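Uncharacterized protein (Pseudomonas syringae pv. tomato, PDB 3K4I) is of unknown function but belongs to the aldolase/RraA family and forms an assembly of three chains with bound magnesium ions. Local coordinates at residues T98-I103 against C131-F136; Y77-P82 against T105-A110; R201-A206 against E214-T219; L17-H22 against E188-A193. All blocks are in the same frame, centred on the assembly; numbering follows the deposited sequence.

Contact 1. Residues T98-I103 against C131-F136. With MG (magnesium ion), chain H.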
loop_
_atom_site.group_PDB
_atom_site.type_symbol
_atom_site.label_atom_id
_atom_site.label_comp_id
_atom_site.label_asym_id
_atom_site.label_seq_id
_atom_site.Cartn_x
_atom_site.Cartn_y
_atom_site.Cartn_z
ATOM N N THR C 98 -1.105 4.043 17.309
ATOM C CA THR C 98 -0.873 2.633 16.939
ATOM C C THR C 98 -1.111 1.700 18.121
ATOM O O THR C 98 -0.947 2.089 19.287
ATOM C CB THR C 98 0.548 2.448 16.418
ATOM O OG1 THR C 98 1.473 2.898 17.410
ATOM C CG2 THR C 98 0.749 3.262 15.139
ATOM N N VAL C 99 -1.517 0.471 17.820
ATOM C CA VAL C 99 -1.825 -0.507 18.853
ATOM C C VAL C 99 -1.056 -1.810 18.599
ATOM O O VAL C 99 -1.493 -2.886 19.018
ATOM C CB VAL C 99 -3.354 -0.776 19.025
ATOM C CG1 VAL C 99 -4.087 0.459 19.603
ATOM C CG2 VAL C 99 -3.996 -1.234 17.744
ATOM N N TRP C 100 0.093 -1.693 17.937
ATOM C CA TRP C 100 1.012 -2.859 17.749
ATOM C C TRP C 100 2.386 -2.303 17.385
ATOM O O TRP C 100 2.481 -1.329 16.629
ATOM C CB TRP C 100 0.537 -3.754 16.626
ATOM C CG TRP C 100 1.275 -5.079 16.589
ATOM C CD1 TRP C 100 2.348 -5.400 15.814
ATOM C CD2 TRP C 100 0.985 -6.222 17.390
ATOM N NE1 TRP C 100 2.752 -6.716 16.076
ATOM C CE2 TRP C 100 1.927 -7.233 17.038
ATOM C CE3 TRP C 100 -0.000 -6.501 18.362
ATOM C CZ2 TRP C 100 1.942 -8.501 17.652
ATOM C CZ3 TRP C 100 0.015 -7.746 18.993
ATOM C CH2 TRP C 100 0.980 -8.751 18.610
ATOM N N GLY C 101 3.447 -2.893 17.925
ATOM C CA GLY C 101 4.795 -2.445 17.575
ATOM C C GLY C 101 5.803 -3.547 17.844
ATOM O O GLY C 101 5.416 -4.716 17.906
ATOM N N ASP C 102 7.060 -3.163 18.020
ATOM C CA ASP C 102 8.170 -4.135 18.077
ATOM C C ASP C 102 8.111 -5.107 19.243
ATOM O O ASP C 102 8.322 -6.323 19.051
ATOM C CB ASP C 102 9.552 -3.455 17.983
ATOM C CG ASP C 102 9.783 -2.344 19.026
ATOM O OD1 ASP C 102 9.017 -2.145 20.005
ATOM O OD2 ASP C 102 10.807 -1.642 18.851
ATOM N N ILE C 103 7.860 -4.581 20.445
ATOM C CA ILE C 103 7.781 -5.416 21.648
ATOM C C ILE C 103 6.737 -6.520 21.468
ATOM O O ILE C 103 7.036 -7.723 21.660
ATOM C CB ILE C 103 7.520 -4.570 22.900
ATOM C CG1 ILE C 103 8.750 -3.710 23.247
ATOM C CG2 ILE C 103 7.176 -5.436 24.095
ATOM C CD1 ILE C 103 8.469 -2.661 24.352
ATOM N N CYS C 131 10.935 -9.499 10.873
ATOM C CA CYS C 131 10.489 -10.695 11.594
ATOM C C CYS C 131 9.560 -11.577 10.772
ATOM O O CYS C 131 9.181 -12.662 11.226
ATOM C CB CYS C 131 9.764 -10.308 12.881
ATOM S SG CYS C 131 10.889 -9.692 14.147
ATOM N N ASN C 132 9.153 -11.081 9.608
ATOM C CA ASN C 132 8.186 -11.772 8.726
ATOM C C ASN C 132 6.894 -12.139 9.471
ATOM O O ASN C 132 6.359 -13.243 9.308
ATOM C CB ASN C 132 8.804 -13.036 8.102
ATOM C CG ASN C 132 8.054 -13.503 6.829
ATOM O OD1 ASN C 132 7.764 -14.700 6.658
ATOM N ND2 ASN C 132 7.743 -12.570 5.956
ATOM N N TYR C 133 6.413 -11.210 10.289
ATOM C CA TYR C 133 5.246 -11.445 11.138
ATOM C C TYR C 133 3.969 -11.049 10.381
ATOM O O TYR C 133 3.904 -9.967 9.797
ATOM C CB TYR C 133 5.340 -10.629 12.423
ATOM C CG TYR C 133 4.145 -10.849 13.329
ATOM C CD1 TYR C 133 3.982 -12.077 13.987
ATOM C CD2 TYR C 133 3.197 -9.840 13.558
ATOM C CE1 TYR C 133 2.916 -12.322 14.810
ATOM C CE2 TYR C 133 2.101 -10.077 14.409
ATOM C CZ TYR C 133 1.979 -11.330 15.037
ATOM O OH TYR C 133 0.917 -11.591 15.879
ATOM N N PRO C 134 2.944 -11.920 10.387
ATOM C CA PRO C 134 1.749 -11.616 9.627
ATOM C C PRO C 134 0.875 -10.516 10.264
ATOM O O PRO C 134 0.075 -10.777 11.161
ATOM C CB PRO C 134 1.028 -12.971 9.553
ATOM C CG PRO C 134 2.160 -14.010 9.796
ATOM C CD PRO C 134 2.930 -13.317 10.879
ATOM N N LEU C 135 1.098 -9.294 9.797
ATOM C CA LEU C 135 0.380 -8.109 10.292
ATOM C C LEU C 135 -0.549 -7.567 9.248
ATOM O O LEU C 135 -0.141 -7.313 8.100
ATOM C CB LEU C 135 1.392 -6.996 10.640
ATOM C CG LEU C 135 0.789 -5.632 11.034
ATOM C CD1 LEU C 135 0.111 -5.867 12.339
ATOM C CD2 LEU C 135 1.873 -4.591 11.204
ATOM N N PHE C 136 -1.788 -7.324 9.666
ATOM C CA PHE C 136 -2.796 -6.766 8.797
ATOM C C PHE C 136 -3.389 -5.562 9.490
ATOM O O PHE C 136 -3.743 -5.645 10.672
ATOM C CB PHE C 136 -3.827 -7.857 8.547
ATOM C CG PHE C 136 -3.225 -9.085 7.967
ATOM C CD1 PHE C 136 -3.210 -9.283 6.585
ATOM C CD2 PHE C 136 -2.607 -10.023 8.789
ATOM C CE1 PHE C 136 -2.623 -10.421 6.037
ATOM C CE2 PHE C 136 -1.972 -11.164 8.235
ATOM C CZ PHE C 136 -1.985 -11.352 6.856
HETATM MG MG MG H . 11.244 0.312 19.322
HETATM O O HOH W 1 9.304 0.823 19.379
HETATM O O HOH W 2 11.311 0.689 17.316
HETATM O O HOH W 3 11.795 2.223 19.541
HETATM O O HOH W 4 13.245 -0.062 19.375
#
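Trp100 and Leu135 mark the closest backbone approach, yet their CA atoms stay 9.1 Å apart, so side chains alone close the gap. Gly101 takes the N-cap position of helix 102-110 just after Trp100, while Asn132, with positive phi, ends helix 125-130 in a Schellman motif before the chain enters strand 135-137. The indole and the Tyr133 ring lie nearly parallel, planes 6° apart, but offset so strongly that little of one ring lies over the other: the centroid of the Trp100 five-membered ring is 5.6 Å from that of Tyr133. Touch is made by Trp100 CZ2 and Tyr133 CE2, 3.6 Å apart. Both residues hold CG anti to the backbone N (chi1 -168° in Trp100, -180° in Tyr133), which sends each ring across the gap. Leu135 CD1 reaches the pyrrole side of the indole, 4.2 Å from Trp100 CD1. Thr116 holds the Tyr133 hydroxyl by a hydrogen bond. One residue on from Gly101, Asp102 OD2 binds the magnesium ion at 2.1 Å, with four waters and Glu200 of the second subunit completing six ligands. Ile118 of strand 115-119, Ala108 of helix 102-110 and Val128 of helix 125-130 pack around the apolar cluster, between these two helices and the sheet.

Contact 2. Residues Y77-P82 against T105-A110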
loop_
_atom_site.group_PDB
_atom_site.type_symbol
_atom_site.label_atom_id
_atom_site.label_comp_id
_atom_site.label_asym_id
_atom_site.label_seq_id
_atom_site.Cartn_x
_atom_site.Cartn_y
_atom_site.Cartn_z
ATOM N N TYR C 77 -2.048 -6.892 27.922
ATOM C CA TYR C 77 -2.950 -8.032 27.714
ATOM C C TYR C 77 -2.280 -9.229 27.057
ATOM O O TYR C 77 -2.840 -10.321 27.069
ATOM C CB TYR C 77 -4.133 -7.668 26.815
ATOM C CG TYR C 77 -3.774 -7.425 25.337
ATOM C CD1 TYR C 77 -3.498 -6.142 24.863
ATOM C CD2 TYR C 77 -3.716 -8.488 24.414
ATOM C CE1 TYR C 77 -3.163 -5.915 23.512
ATOM C CE2 TYR C 77 -3.378 -8.273 23.078
ATOM C CZ TYR C 77 -3.112 -6.987 22.625
ATOM O OH TYR C 77 -2.786 -6.775 21.294
ATOM N N ILE C 78 -1.146 -8.993 26.408
ATOM C CA ILE C 78 -0.591 -10.007 25.519
ATOM C C ILE C 78 -0.145 -11.255 26.269
ATOM O O ILE C 78 -0.152 -12.343 25.691
ATOM C CB ILE C 78 0.536 -9.455 24.613
ATOM C CG1 ILE C 78 0.596 -10.278 23.314
ATOM C CG2 ILE C 78 1.826 -9.239 25.404
ATOM C CD1 ILE C 78 1.369 -9.678 22.174
ATOM N N ASP C 79 0.238 -11.113 27.543
ATOM C CA ASP C 79 0.557 -12.309 28.360
ATOM C C ASP C 79 -0.591 -13.314 28.471
ATOM O O ASP C 79 -0.371 -14.467 28.848
ATOM C CB ASP C 79 0.973 -11.891 29.780
ATOM C CG ASP C 79 2.402 -11.391 29.849
ATOM O OD1 ASP C 79 3.259 -11.927 29.112
ATOM O OD2 ASP C 79 2.674 -10.478 30.668
ATOM N N GLN C 80 -1.809 -12.867 28.193
ATOM C CA GLN C 80 -3.013 -13.692 28.303
ATOM C C GLN C 80 -3.327 -14.515 27.044
ATOM O O GLN C 80 -4.172 -15.404 27.093
ATOM C CB GLN C 80 -4.225 -12.790 28.605
ATOM C CG GLN C 80 -4.030 -11.839 29.765
ATOM C CD GLN C 80 -5.352 -11.393 30.381
ATOM O OE1 GLN C 80 -5.440 -11.185 31.606
ATOM N NE2 GLN C 80 -6.397 -11.306 29.565
ATOM N N VAL C 81 -2.686 -14.183 25.918
ATOM C CA VAL C 81 -3.076 -14.697 24.612
ATOM C C VAL C 81 -2.528 -16.124 24.417
ATOM O O VAL C 81 -1.332 -16.326 24.535
ATOM C CB VAL C 81 -2.556 -13.774 23.481
ATOM C CG1 VAL C 81 -2.995 -14.267 22.104
ATOM C CG2 VAL C 81 -2.991 -12.307 23.715
ATOM N N PRO C 82 -3.416 -17.098 24.161
ATOM C CA PRO C 82 -2.969 -18.475 23.983
ATOM C C PRO C 82 -2.182 -18.680 22.696
ATOM O O PRO C 82 -2.420 -18.023 21.684
ATOM C CB PRO C 82 -4.276 -19.279 23.946
ATOM C CG PRO C 82 -5.304 -18.401 24.520
ATOM C CD PRO C 82 -4.886 -17.003 24.249
ATOM N N THR C 105 5.418 -7.585 18.663
ATOM C CA THR C 105 5.866 -8.468 17.577
ATOM C C THR C 105 6.856 -9.515 18.074
ATOM O O THR C 105 6.681 -10.679 17.804
ATOM C CB THR C 105 6.564 -7.679 16.475
ATOM O OG1 THR C 105 5.650 -6.716 15.933
ATOM C CG2 THR C 105 7.062 -8.587 15.386
ATOM N N HIS C 106 7.892 -9.085 18.787
ATOM C CA HIS C 106 8.832 -10.039 19.365
ATOM C C HIS C 106 8.141 -10.987 20.327
ATOM O O HIS C 106 8.458 -12.179 20.364
ATOM C CB HIS C 106 10.035 -9.347 20.021
ATOM C CG HIS C 106 10.946 -8.692 19.032
ATOM N ND1 HIS C 106 11.789 -9.412 18.214
ATOM C CD2 HIS C 106 11.128 -7.391 18.709
ATOM C CE1 HIS C 106 12.457 -8.579 17.433
ATOM N NE2 HIS C 106 12.067 -7.347 17.707
ATOM N N PHE C 107 7.232 -10.456 21.130
ATOM C CA PHE C 107 6.484 -11.321 22.047
ATOM C C PHE C 107 5.693 -12.391 21.282
ATOM O O PHE C 107 5.771 -13.600 21.621
ATOM C CB PHE C 107 5.546 -10.513 22.942
ATOM C CG PHE C 107 4.864 -11.359 23.978
ATOM C CD1 PHE C 107 5.421 -11.484 25.246
ATOM C CD2 PHE C 107 3.718 -12.079 23.667
ATOM C CE1 PHE C 107 4.835 -12.309 26.211
ATOM C CE2 PHE C 107 3.115 -12.905 24.621
ATOM C CZ PHE C 107 3.648 -12.992 25.897
ATOM N N ALA C 108 4.948 -11.956 20.261
ATOM C CA ALA C 108 4.144 -12.876 19.431
ATOM C C ALA C 108 5.008 -14.028 18.903
ATOM O O ALA C 108 4.595 -15.205 18.940
ATOM C CB ALA C 108 3.529 -12.133 18.283
ATOM N N LEU C 109 6.167 -13.669 18.363
ATOM C CA LEU C 109 7.085 -14.663 17.782
ATOM C C LEU C 109 7.645 -15.633 18.804
ATOM O O LEU C 109 8.070 -16.747 18.455
ATOM C CB LEU C 109 8.231 -13.978 17.045
ATOM C CG LEU C 109 7.987 -13.525 15.599
ATOM C CD1 LEU C 109 9.307 -13.718 14.844
ATOM C CD2 LEU C 109 6.820 -14.275 14.908
ATOM N N ALA C 110 7.696 -15.211 20.058
ATOM C CA ALA C 110 8.239 -16.072 21.119
ATOM C C ALA C 110 7.145 -16.899 21.823
ATOM O O ALA C 110 7.448 -17.808 22.604
ATOM C CB ALA C 110 9.001 -15.202 22.140
#
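Apolar contact dominates: Ile78 and Phe107 reach out from the two segments and lie alongside each other, pointing opposite ways. The methyl CG2 of Ile78 makes a CH-pi contact over the ring of Phe107, 3.9 Å from the ring centroid and 12° off the normal. Its other branch meets the CD2 side of the same ring, Ile78 CG1 lying 3.6 Å from Phe107 CD2. With CG anti to the backbone N (chi1 -175°), Phe107 carries its ring out from the helix to the 3-10 turn. Polar atoms meet the far end of the ring. Ile78 O lies 3.5 Å from Phe107 CE2 while accepting the backbone N-H of Val81 within its own turn. Asp79 OD1 comes obliquely to 3.3 Å from Phe107 CE1, the carboxylate plane turned 66° from the ring. That carboxylate is held mainly across the subunit boundary: its two oxygens accept the backbone N-H groups of Leu213 and Glu214 of the second subunit, at the start of a helix there, which would probably favour its negative charge. Ile207 of the second subunit also packs on Phe107. Within the chain, Ile78 rests on Trp100 and on Ile87 of strand 85-90, so the 3-10 turn joins helix 102-110 to the sheet.

Contact 3. Residues R201-A206 against E214-T219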
loop_
_atom_site.group_PDB
_atom_site.type_symbol
_atom_site.label_atom_id
_atom_site.label_comp_id
_atom_site.label_asym_id
_atom_site.label_seq_id
_atom_site.Cartn_x
_atom_site.Cartn_y
_atom_site.Cartn_z
ATOM N N ARG C 201 -9.615 -25.156 -9.542
ATOM C CA ARG C 201 -8.364 -25.689 -10.062
ATOM C C ARG C 201 -8.609 -26.371 -11.409
ATOM O O ARG C 201 -7.813 -26.224 -12.336
ATOM C CB ARG C 201 -7.707 -26.627 -9.055
ATOM C CG ARG C 201 -6.381 -27.239 -9.506
ATOM C CD ARG C 201 -5.462 -27.593 -8.331
ATOM N NE ARG C 201 -6.191 -27.734 -7.074
ATOM C CZ ARG C 201 -6.448 -28.887 -6.457
ATOM N NH1 ARG C 201 -7.143 -28.870 -5.319
ATOM N NH2 ARG C 201 -6.023 -30.047 -6.956
ATOM N N ARG C 202 -9.724 -27.078 -11.530
ATOM C CA ARG C 202 -10.043 -27.742 -12.798
ATOM C C ARG C 202 -10.367 -26.686 -13.854
ATOM O O ARG C 202 -9.973 -26.808 -15.004
ATOM C CB ARG C 202 -11.205 -28.717 -12.621
ATOM C CG ARG C 202 -10.904 -29.881 -11.681
ATOM C CD ARG C 202 -11.932 -30.990 -11.849
ATOM N NE ARG C 202 -13.213 -30.685 -11.209
ATOM C CZ ARG C 202 -13.587 -31.133 -10.010
ATOM N NH1 ARG C 202 -14.780 -30.798 -9.524
ATOM N NH2 ARG C 202 -12.773 -31.915 -9.296
ATOM N N ILE C 203 -11.052 -25.616 -13.446
ATOM C CA ILE C 203 -11.356 -24.572 -14.404
ATOM C C ILE C 203 -10.069 -23.923 -14.940
ATOM O O ILE C 203 -9.910 -23.731 -16.166
ATOM C CB ILE C 203 -12.354 -23.529 -13.835
ATOM C CG1 ILE C 203 -13.759 -24.138 -13.746
ATOM C CG2 ILE C 203 -12.367 -22.282 -14.728
ATOM C CD1 ILE C 203 -14.734 -23.292 -12.887
ATOM N N ILE C 204 -9.156 -23.614 -14.023
ATOM C CA ILE C 204 -7.857 -23.059 -14.380
ATOM C C ILE C 204 -7.087 -24.017 -15.289
ATOM O O ILE C 204 -6.510 -23.601 -16.307
ATOM C CB ILE C 204 -7.058 -22.729 -13.115
ATOM C CG1 ILE C 204 -7.585 -21.417 -12.501
ATOM C CG2 ILE C 204 -5.548 -22.634 -13.421
ATOM C CD1 ILE C 204 -7.155 -21.154 -11.007
ATOM N N GLU C 205 -7.077 -25.285 -14.907
ATOM C CA GLU C 205 -6.405 -26.290 -15.750
ATOM C C GLU C 205 -6.986 -26.310 -17.171
ATOM O O GLU C 205 -6.234 -26.391 -18.167
ATOM C CB GLU C 205 -6.452 -27.650 -15.089
ATOM C CG GLU C 205 -5.513 -27.752 -13.912
ATOM C CD GLU C 205 -5.860 -28.879 -12.945
ATOM O OE1 GLU C 205 -6.829 -29.648 -13.180
ATOM O OE2 GLU C 205 -5.157 -28.966 -11.911
ATOM N N ALA C 206 -8.311 -26.187 -17.262
ATOM C CA ALA C 206 -8.970 -26.165 -18.546
ATOM C C ALA C 206 -8.600 -24.950 -19.406
ATOM O O ALA C 206 -8.214 -25.086 -20.581
ATOM C CB ALA C 206 -10.515 -26.289 -18.359
ATOM N N GLU C 214 -16.056 -19.952 -21.012
ATOM C CA GLU C 214 -17.431 -20.433 -21.163
ATOM C C GLU C 214 -17.474 -21.954 -21.057
ATOM O O GLU C 214 -18.223 -22.492 -20.235
ATOM C CB GLU C 214 -18.014 -20.013 -22.511
ATOM C CG GLU C 214 -18.548 -18.594 -22.538
ATOM C CD GLU C 214 -19.639 -18.388 -23.585
ATOM O OE1 GLU C 214 -20.110 -17.233 -23.706
ATOM O OE2 GLU C 214 -20.025 -19.364 -24.278
ATOM N N GLN C 215 -16.651 -22.617 -21.872
ATOM C CA GLN C 215 -16.551 -24.093 -21.914
ATOM C C GLN C 215 -16.210 -24.679 -20.552
ATOM O O GLN C 215 -16.880 -25.604 -20.075
ATOM C CB GLN C 215 -15.443 -24.540 -22.861
ATOM C CG GLN C 215 -15.642 -24.374 -24.340
ATOM C CD GLN C 215 -14.475 -24.993 -25.100
ATOM O OE1 GLN C 215 -13.480 -24.317 -25.428
ATOM N NE2 GLN C 215 -14.567 -26.304 -25.336
ATOM N N ALA C 216 -15.145 -24.144 -19.951
ATOM C CA ALA C 216 -14.642 -24.616 -18.664
ATOM C C ALA C 216 -15.689 -24.530 -17.556
ATOM O O ALA C 216 -15.856 -25.471 -16.783
ATOM C CB ALA C 216 -13.382 -23.834 -18.267
ATOM N N ARG C 217 -16.403 -23.410 -17.501
ATOM C CA ARG C 217 -17.370 -23.141 -16.422
ATOM C C ARG C 217 -18.574 -24.090 -16.362
ATOM O O ARG C 217 -19.156 -24.300 -15.293
ATOM C CB ARG C 217 -17.836 -21.680 -16.460
ATOM C CG ARG C 217 -16.864 -20.727 -15.807
ATOM C CD ARG C 217 -17.341 -19.288 -15.871
ATOM N NE ARG C 217 -16.469 -18.430 -15.072
ATOM C CZ ARG C 217 -16.560 -17.106 -14.991
ATOM N NH1 ARG C 217 -17.491 -16.442 -15.673
ATOM N NH2 ARG C 217 -15.702 -16.437 -14.227
HETATM N N MSE C 218 -18.955 -24.663 -17.494
HETATM C CA MSE C 218 -20.069 -25.604 -17.475
HETATM C C MSE C 218 -19.677 -27.039 -17.787
HETATM O O MSE C 218 -20.537 -27.916 -17.874
HETATM C CB MSE C 218 -21.225 -25.133 -18.352
HETATM C CG MSE C 218 -20.884 -24.001 -19.269
HETATM SE SE MSE C 218 -22.158 -23.935 -20.714
HETATM C CE MSE C 218 -21.104 -24.824 -22.111
ATOM N N THR C 219 -18.386 -27.291 -17.960
ATOM C CA THR C 219 -17.910 -28.666 -17.862
ATOM C C THR C 219 -17.550 -28.935 -16.396
ATOM O O THR C 219 -17.458 -30.095 -15.975
ATOM C CB THR C 219 -16.755 -28.991 -18.844
ATOM O OG1 THR C 219 -15.713 -28.022 -18.716
ATOM C CG2 THR C 219 -17.251 -28.986 -20.283
#
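Ala216 CB points toward helix 186-207 and meets two side chains one turn apart, Ala206 and Ile203. The two methyls face each other, Ala206 CB lying 3.8 Å from Ala216 CB, and both bonds from the backbone are aimed across the interface. Ile203 instead leaves its helix along the flank and spreads its branches: CG2 touches Ala216 CB at 4.0 Å, whereas CG1 comes 3.9 Å from Ala216 O. Its chi1 of -73° sets CG1 anti to the carbonyl carbon, and the chain continues extended to CD1, which reaches 4.4 Å from Arg217 CG. Arg217 meets it with its CG methylene and backbone, although its CB is directed away from helix 186-207. The small Ala216 lets its backbone come close to Ile203, the CA atoms of the two residues 5.4 Å apart; the segment axes approach to 9.0 Å, with 148° between their directions. Tyr220 packs on Ile203 and Ser211 on both alanines. Ile103 of the third subunit packs on Ile203, and Asn76 of that subunit on Arg217. The arrangement is an antiparallel helical hairpin, made by helices 186-207 and 213-219 with a short connection, forming a C-terminal arm that docks on a neighbouring subunit.

Contact 4. Residues L17-H22 against E188-A193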
loop_
_atom_site.group_PDB
_atom_site.type_symbol
_atom_site.label_atom_id
_atom_site.label_comp_id
_atom_site.label_asym_id
_atom_site.label_seq_id
_atom_site.Cartn_x
_atom_site.Cartn_y
_atom_site.Cartn_z
ATOM N N LEU C 17 -7.937 -26.467 11.299
ATOM C CA LEU C 17 -6.910 -25.425 11.201
ATOM C C LEU C 17 -5.796 -25.830 10.232
ATOM O O LEU C 17 -5.340 -25.010 9.428
ATOM C CB LEU C 17 -6.343 -25.085 12.591
ATOM C CG LEU C 17 -7.357 -24.504 13.583
ATOM C CD1 LEU C 17 -7.009 -24.805 15.051
ATOM C CD2 LEU C 17 -7.551 -22.999 13.393
ATOM N N ASP C 18 -5.391 -27.101 10.275
ATOM C CA ASP C 18 -4.319 -27.557 9.397
ATOM C C ASP C 18 -4.711 -27.442 7.929
ATOM O O ASP C 18 -3.916 -26.968 7.111
ATOM C CB ASP C 18 -3.832 -28.968 9.770
ATOM C CG ASP C 18 -3.213 -29.014 11.166
ATOM O OD1 ASP C 18 -2.613 -27.996 11.579
ATOM O OD2 ASP C 18 -3.339 -30.043 11.858
ATOM N N GLU C 19 -5.950 -27.823 7.618
ATOM C CA GLU C 19 -6.499 -27.704 6.272
ATOM C C GLU C 19 -6.406 -26.294 5.704
ATOM O O GLU C 19 -6.171 -26.140 4.514
ATOM C CB GLU C 19 -7.951 -28.124 6.237
ATOM C CG GLU C 19 -8.176 -29.589 6.505
ATOM C CD GLU C 19 -9.595 -29.998 6.186
ATOM O OE1 GLU C 19 -9.853 -30.315 5.012
ATOM O OE2 GLU C 19 -10.446 -29.983 7.108
ATOM N N CYS C 20 -6.594 -25.285 6.561
ATOM C CA CYS C 20 -6.535 -23.863 6.160
ATOM C C CYS C 20 -5.160 -23.369 5.710
ATOM O O CYS C 20 -5.028 -22.272 5.153
ATOM C CB CYS C 20 -7.046 -22.990 7.302
ATOM S SG CYS C 20 -8.835 -22.901 7.379
ATOM N N GLU C 21 -4.132 -24.176 5.956
ATOM C CA GLU C 21 -2.791 -23.964 5.392
ATOM C C GLU C 21 -2.805 -23.894 3.874
ATOM O O GLU C 21 -1.944 -23.251 3.278
ATOM C CB GLU C 21 -1.853 -25.110 5.787
ATOM C CG GLU C 21 -1.165 -24.973 7.137
ATOM C CD GLU C 21 -0.271 -26.167 7.469
ATOM O OE1 GLU C 21 0.310 -26.793 6.533
ATOM O OE2 GLU C 21 -0.153 -26.485 8.680
ATOM N N HIS C 22 -3.759 -24.578 3.255
ATOM C CA HIS C 22 -3.846 -24.660 1.795
ATOM C C HIS C 22 -5.106 -24.002 1.247
ATOM O O HIS C 22 -5.505 -24.278 0.104
ATOM C CB HIS C 22 -3.790 -26.122 1.328
ATOM C CG HIS C 22 -2.661 -26.901 1.930
ATOM N ND1 HIS C 22 -1.401 -26.933 1.370
ATOM C CD2 HIS C 22 -2.602 -27.676 3.039
ATOM C CE1 HIS C 22 -0.615 -27.701 2.106
ATOM N NE2 HIS C 22 -1.319 -28.160 3.126
ATOM N N GLU C 188 -17.696 -26.643 8.619
ATOM C CA GLU C 188 -18.500 -26.649 7.409
ATOM C C GLU C 188 -17.927 -25.679 6.357
ATOM O O GLU C 188 -17.909 -25.993 5.178
ATOM C CB GLU C 188 -19.957 -26.292 7.737
ATOM C CG GLU C 188 -20.901 -26.185 6.525
ATOM C CD GLU C 188 -21.158 -27.516 5.813
ATOM O OE1 GLU C 188 -20.991 -28.613 6.427
ATOM O OE2 GLU C 188 -21.532 -27.476 4.619
ATOM N N VAL C 189 -17.473 -24.498 6.782
ATOM C CA VAL C 189 -16.901 -23.520 5.847
ATOM C C VAL C 189 -15.602 -24.051 5.219
ATOM O O VAL C 189 -15.370 -23.909 4.021
ATOM C CB VAL C 189 -16.701 -22.154 6.529
ATOM C CG1 VAL C 189 -15.853 -21.242 5.669
ATOM C CG2 VAL C 189 -18.081 -21.554 6.831
ATOM N N VAL C 190 -14.790 -24.711 6.026
ATOM C CA VAL C 190 -13.534 -25.245 5.534
ATOM C C VAL C 190 -13.782 -26.362 4.504
ATOM O O VAL C 190 -13.126 -26.398 3.463
ATOM C CB VAL C 190 -12.619 -25.709 6.699
ATOM C CG1 VAL C 190 -11.450 -26.570 6.182
ATOM C CG2 VAL C 190 -12.095 -24.484 7.438
ATOM N N LEU C 191 -14.745 -27.233 4.784
ATOM C CA LEU C 191 -15.188 -28.244 3.832
ATOM C C LEU C 191 -15.676 -27.623 2.509
ATOM O O LEU C 191 -15.273 -28.055 1.416
ATOM C CB LEU C 191 -16.293 -29.120 4.454
ATOM C CG LEU C 191 -16.863 -30.295 3.658
ATOM C CD1 LEU C 191 -15.821 -31.415 3.552
ATOM C CD2 LEU C 191 -18.119 -30.825 4.336
ATOM N N ARG C 192 -16.507 -26.581 2.602
ATOM C CA ARG C 192 -16.993 -25.936 1.393
ATOM C C ARG C 192 -15.869 -25.230 0.610
ATOM O O ARG C 192 -15.834 -25.300 -0.628
ATOM C CB ARG C 192 -18.130 -24.947 1.725
ATOM C CG ARG C 192 -19.425 -25.677 2.061
ATOM C CD ARG C 192 -20.485 -24.724 2.565
ATOM N NE ARG C 192 -21.715 -25.445 2.898
ATOM C CZ ARG C 192 -22.921 -25.142 2.426
ATOM N NH1 ARG C 192 -23.088 -24.095 1.623
ATOM N NH2 ARG C 192 -23.967 -25.881 2.784
ATOM N N ALA C 193 -14.934 -24.606 1.333
ATOM C CA ALA C 193 -13.830 -23.884 0.720
ATOM C C ALA C 193 -12.942 -24.845 -0.056
ATOM O O ALA C 193 -12.467 -24.532 -1.131
ATOM C CB ALA C 193 -12.997 -23.123 1.776
#
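The Glu19 carboxylate lies alongside Val190, with OE2 3.7 Å from the methyl CG1 of that valine. The methylene CB of Glu19 touches the same methyl at 3.8 Å, so both the root and the carboxylate of Glu19 meet Val190 CG1. The other oxygen, OE1, forms a salt bridge with Arg194, one turn on from Val190, which probably helps hold the carboxylate beside helix 186-207. Away from Glu19 on that helix sits the guanidinium of Arg192, with Glu188 OE2 at its edge and in its plane: Arg192 NE donates to the anti lone pair of that oxygen at 2.7 Å, almost straight at 178°. The contact packs the end of helix 14-19 against the long helix 186-207, beside the mixed sheet of the aldolase/RraA domain, where Leu170 touches both Cys20 and Val190. Val190 divides its methyls: its chi1 of 166° points CG1 anti to the backbone N, toward Glu19, and leaves CG2 for Cys20, whose SG lies 3.6 Å from it. Val54 and Val172 of the sheet also pack on Cys20. Nearest along the backbones are Cys20 CA and Val190 CA, 7.2 Å apart, and Cys20 O accepts a hydrogen bond from Arg52.

In the fold
Contacts 1 and 2 are neighbours, their centres 11 Å apart; they share helix 102-110, their segments alternate along the chain, and they touch each other directly. Contact 4 joins the N-terminal helix to helix 186-207 and encloses both of them in its chain loop, its centre about 26 Å from that of contact 1 and 25 Å from that of contact 2. Contact 3 follows at the far end of that same helix, its centre about 22 Å from that of contact 4 and about 44 Å from that of contact 2. The long helix therefore carries the arm of contact 3 away from the body to a neighbouring subunit's counterparts of contacts 1 and 2, where the magnesium ion sits between two chains.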